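Local coordinates for O-methyltransferase, SAM-dependent (Legionella pneumophila subsp. pneumophila, PDB 3R3H), which probably transfers methyl groups from S-adenosylmethionine to oxygen atoms of its substrates, as in related class I O-methyltransferases, at residues L39-V44 / T69-S74; R60-V64 / L82-Q87. All coordinates share one frame; numbering follows the deposited sequence.

How the interactions relate
Both contacts are built on one parallel beta-alpha-beta unit: strand 63-68, helix 73-80 and strand 87-92. Interaction 2 holds together the beginnings of the two strands, whereas interaction 1 sits at the far end of strand 63-68, where residues 69-74 lead into the helix and residues 39-44 pack against them. Their centres are 21 Å apart and their nearest atoms about 7 Å, so they do not touch. In related methyltransferases the loop after the first strand borders the S-adenosylmethionine pocket, which probably places interaction 1 beside the cofactor site. Interaction 2, by contrast, lies at the other end of the strands, where they begin, and there Arg60 alone comes near the second subunit.

Interaction 1: L39-V44 / T69-S74; sequences LANMQV and TFTGYS
Leu39 and Gln43 come down on Thr71 from the loop before helix 46-59, each running past its short side chain in the opposite direction. From Leu39, CD1 touches Thr71 CG2 at 3.8 Å, while its other methyl, CD2, settles 3.5 Å from the backbone O of Thr69. The first bond of Gln43's side chain points neither at nor away from the other segment, but a bend at chi2 (32°) brings its end in. Its CG packs 3.8 Å from Thr71 CG2, and the amide beyond arrives at the edge of the Phe70 ring, near the ring plane. The Phe70 side chain sets off away from the loop, with the near edge of its ring still reached by the amide.

The 69-74 segment follows the first strand of a Rossmann-like class I methyltransferase sheet and, as in relatives, probably forms part of the S-adenosylmethionine-binding loop. It turns into helix 73-80 with Gly72 as N-cap, and Thr71 OG1 takes a weak bond from Tyr73 N (3.4 Å). That hydroxyl lies between the backbone N and the carbonyl carbon (chi1 52°), which lets it face the helix start. Phe70 N is hydrogen-bonded to Asp92 at the end of the neighbouring strand.

At one end of the contact, Met42 crosses Thr69 at about a right angle, its CG 3.4 Å from Thr69 OG1. At the other end Val44 points toward the 69-74 segment, at the start of the helix: CG1 meets Ser74 CB at 3.8 Å and approaches the Tyr73 ring obliquely, 4.2 Å from Tyr73 CD1. The polar ends of these two helix residues are used elsewhere, Tyr73 OH with Glu23 and Ser74 OG with Glu66, while Ala49 and Met52 of helix 46-59 pack on Val44 as well.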
# COMPACT_ATOMS: atom_id res chain seq x y z
N LEU A 39 10.73 -12.49 19.98
CA LEU A 39 9.67 -11.49 19.78
C LEU A 39 9.82 -10.80 18.42
O LEU A 39 8.83 -10.40 17.80
CB LEU A 39 9.73 -10.42 20.88
CG LEU A 39 8.50 -10.07 21.74
CD1 LEU A 39 8.84 -8.83 22.56
CD2 LEU A 39 7.27 -9.81 20.87
N ALA A 40 11.06 -10.64 17.96
CA ALA A 40 11.37 -9.99 16.69
C ALA A 40 10.56 -10.51 15.49
O ALA A 40 10.36 -9.79 14.51
CB ALA A 40 12.88 -10.11 16.41
N ASN A 41 10.10 -11.76 15.59
CA ASN A 41 9.31 -12.39 14.53
C ASN A 41 7.90 -11.82 14.42
O ASN A 41 7.41 -11.61 13.31
CB ASN A 41 9.21 -13.91 14.76
CG ASN A 41 10.51 -14.64 14.47
OD1 ASN A 41 11.09 -14.50 13.38
ND2 ASN A 41 10.97 -15.44 15.43
N MET A 42 7.25 -11.57 15.56
CA MET A 42 5.90 -11.01 15.54
C MET A 42 5.97 -9.53 15.16
O MET A 42 4.95 -8.86 14.98
CB MET A 42 5.22 -11.12 16.92
CG MET A 42 6.02 -11.82 18.01
SD MET A 42 5.45 -13.50 18.36
CE MET A 42 4.23 -13.23 19.63
N GLN A 43 7.20 -9.04 15.02
CA GLN A 43 7.43 -7.64 14.70
C GLN A 43 7.29 -7.30 13.22
O GLN A 43 7.77 -8.02 12.35
CB GLN A 43 8.81 -7.24 15.21
CG GLN A 43 8.77 -6.34 16.44
CD GLN A 43 7.59 -6.61 17.37
OE1 GLN A 43 7.36 -7.73 17.81
NE2 GLN A 43 6.83 -5.55 17.67
N VAL A 44 6.60 -6.19 12.97
CA VAL A 44 6.37 -5.72 11.62
C VAL A 44 7.76 -5.58 10.95
O VAL A 44 8.75 -5.35 11.64
CB VAL A 44 5.55 -4.36 11.65
CG1 VAL A 44 6.47 -3.17 11.85
CG2 VAL A 44 4.73 -4.21 10.40
N THR A 69 1.76 -8.03 20.06
CA THR A 69 2.79 -8.41 21.01
C THR A 69 4.01 -7.70 20.40
O THR A 69 4.61 -8.15 19.41
CB THR A 69 2.98 -9.94 21.07
OG1 THR A 69 3.57 -10.41 19.85
CG2 THR A 69 1.63 -10.63 21.25
N PHE A 70 4.34 -6.56 21.02
CA PHE A 70 5.40 -5.68 20.54
C PHE A 70 6.72 -5.55 21.27
O PHE A 70 6.85 -5.85 22.47
CB PHE A 70 4.84 -4.28 20.42
CG PHE A 70 3.58 -4.18 19.62
CD1 PHE A 70 3.56 -4.57 18.28
CD2 PHE A 70 2.44 -3.61 20.18
CE1 PHE A 70 2.43 -4.39 17.50
CE2 PHE A 70 1.29 -3.41 19.41
CZ PHE A 70 1.28 -3.80 18.07
N THR A 71 7.69 -5.06 20.51
CA THR A 71 9.03 -4.74 21.00
C THR A 71 8.98 -3.21 21.19
O THR A 71 9.76 -2.64 21.97
CB THR A 71 10.16 -5.09 19.97
OG1 THR A 71 9.87 -4.49 18.70
CG2 THR A 71 10.31 -6.61 19.85
N GLY A 72 8.05 -2.56 20.48
CA GLY A 72 7.90 -1.13 20.58
C GLY A 72 8.44 -0.43 19.34
O GLY A 72 8.51 0.79 19.29
N TYR A 73 8.80 -1.24 18.34
CA TYR A 73 9.34 -0.76 17.06
C TYR A 73 8.28 -0.10 16.18
O TYR A 73 8.49 1.02 15.68
CB TYR A 73 9.99 -1.93 16.31
CG TYR A 73 10.58 -1.58 14.96
CD1 TYR A 73 9.77 -1.41 13.83
CD2 TYR A 73 11.95 -1.43 14.80
CE1 TYR A 73 10.32 -1.08 12.58
CE2 TYR A 73 12.52 -1.09 13.57
CZ TYR A 73 11.70 -0.92 12.46
OH TYR A 73 12.27 -0.57 11.27
N SER A 74 7.15 -0.78 15.98
CA SER A 74 6.09 -0.22 15.14
C SER A 74 5.46 1.02 15.78
O SER A 74 4.97 1.91 15.09
CB SER A 74 5.02 -1.28 14.83
OG SER A 74 4.66 -2.03 15.98

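Interaction 2: R60-V64 / L82-Q87; sequences RAKKV and LPDDGQ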
# COMPACT_ATOMS: atom_id res chain seq x y z
N ARG A 60 -3.22 11.73 7.29
CA ARG A 60 -3.11 13.03 7.94
C ARG A 60 -3.62 12.78 9.34
O ARG A 60 -4.33 13.59 9.94
CB ARG A 60 -3.96 14.06 7.20
CG ARG A 60 -3.52 14.22 5.77
CD ARG A 60 -4.44 15.09 4.94
NE ARG A 60 -4.35 14.68 3.55
CZ ARG A 60 -4.82 15.36 2.52
NH1 ARG A 60 -5.42 16.53 2.71
NH2 ARG A 60 -4.67 14.88 1.29
N ALA A 61 -3.21 11.63 9.85
CA ALA A 61 -3.60 11.16 11.17
C ALA A 61 -3.00 11.96 12.30
O ALA A 61 -1.86 12.42 12.23
CB ALA A 61 -3.21 9.69 11.32
N LYS A 62 -3.81 12.11 13.35
CA LYS A 62 -3.43 12.82 14.56
C LYS A 62 -3.39 11.79 15.70
O LYS A 62 -2.63 11.93 16.65
CB LYS A 62 -4.46 13.91 14.88
CG LYS A 62 -4.36 15.13 13.99
CD LYS A 62 -3.11 15.93 14.31
CE LYS A 62 -2.80 16.92 13.19
NZ LYS A 62 -2.45 16.23 11.91
N LYS A 63 -4.22 10.76 15.58
CA LYS A 63 -4.31 9.73 16.59
C LYS A 63 -4.27 8.34 15.94
O LYS A 63 -5.04 8.03 15.02
CB LYS A 63 -5.60 9.92 17.40
CG LYS A 63 -5.60 9.25 18.77
CD LYS A 63 -6.81 9.70 19.58
CE LYS A 63 -6.84 9.04 20.96
NZ LYS A 63 -7.94 9.58 21.83
N VAL A 64 -3.36 7.50 16.42
CA VAL A 64 -3.17 6.15 15.90
C VAL A 64 -3.28 5.10 16.99
O VAL A 64 -2.94 5.35 18.14
CB VAL A 64 -1.79 6.05 15.22
CG1 VAL A 64 -1.45 4.60 14.94
CG2 VAL A 64 -1.81 6.85 13.93
N LEU A 82 4.27 10.95 12.72
CA LEU A 82 3.18 11.76 13.26
C LEU A 82 3.64 13.17 13.61
O LEU A 82 4.81 13.40 13.94
CB LEU A 82 2.61 11.10 14.53
CG LEU A 82 1.58 9.98 14.47
CD1 LEU A 82 1.21 9.53 15.87
CD2 LEU A 82 0.35 10.48 13.76
N PRO A 83 2.71 14.14 13.55
CA PRO A 83 3.07 15.52 13.88
C PRO A 83 3.17 15.71 15.41
O PRO A 83 2.60 14.93 16.17
CB PRO A 83 1.93 16.32 13.24
CG PRO A 83 0.77 15.40 13.34
CD PRO A 83 1.36 14.06 12.97
N ASP A 84 3.92 16.73 15.83
CA ASP A 84 4.13 17.05 17.25
C ASP A 84 2.90 16.87 18.16
O ASP A 84 3.02 16.36 19.27
CB ASP A 84 4.64 18.49 17.38
CG ASP A 84 5.65 18.87 16.30
OD1 ASP A 84 5.31 18.78 15.09
OD2 ASP A 84 6.79 19.28 16.66
N ASP A 85 1.74 17.32 17.68
CA ASP A 85 0.47 17.24 18.43
C ASP A 85 -0.21 15.87 18.35
O ASP A 85 -1.21 15.62 19.04
CB ASP A 85 -0.49 18.34 17.95
CG ASP A 85 -0.77 18.27 16.45
OD1 ASP A 85 0.17 18.03 15.66
OD2 ASP A 85 -1.95 18.46 16.06
N GLY A 86 0.32 15.00 17.49
CA GLY A 86 -0.21 13.67 17.30
C GLY A 86 0.04 12.72 18.46
O GLY A 86 0.77 13.03 19.40
N GLN A 87 -0.54 11.53 18.38
CA GLN A 87 -0.41 10.55 19.45
C GLN A 87 -0.62 9.12 18.96
O GLN A 87 -1.45 8.88 18.09
CB GLN A 87 -1.45 10.89 20.51
CG GLN A 87 -1.42 10.07 21.77
CD GLN A 87 -2.69 10.27 22.56
OE1 GLN A 87 -3.16 11.40 22.73
NE2 GLN A 87 -3.27 9.18 23.04
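Lys62 and Gln87 open the parallel pairing of two neighbouring strands: Gln87 N gives its hydrogen to Lys62 O at 2.7 Å, with an N-H...O angle of 138°. Two residues on, Val64 N returns a straighter bond to Gln87 O (2.9 Å, 157°). Gln87 thus uses both its N-H and its C=O on residues either side of Lys63, the pattern of a parallel bridge, and Lys63 CA adds a CA-H...O contact to the same carbonyl. The Lys63 and Gln87 side chains leave on one face of the sheet and lie side by side, both extended, with Lys63 CE 4.1 Å from Gln87 NE2.

Leu82 brings CD2 against the 60-64 segment, 3.3 Å from Ala61 O, 4.2 Å from Val64 CG2 and 4.4 Å from Ala61 CB. Ile56 of helix 46-59 touches both Leu82 and Val64, tying this apolar patch to the helix that packs on the sheet. On the rim Lys62 starts away from the other segment, but bends at chi2 (-71°) and chi4 fold its chain back across the Pro83 ring at about a right angle, NZ reaching Pro83 CG and CD lying by Asp85 OD2.

A type I turn from Pro83 to Gly86, closed by Gly86 N to Pro83 O, sets up Gln87 to enter its strand. On the other side of strand 63-68, Lys63 bonds through its backbone to Asp138 of strand 137-143. The preceding helix ends in a Schellman motif at Arg60, which lies close to Arg60 of the second subunit.

The two backbone bonds fix the strands, while the Lys62 chain and Leu82 fill in around them; Lys62 NZ and Asp85 OD2, 4.7 Å apart, probably attract only loosely.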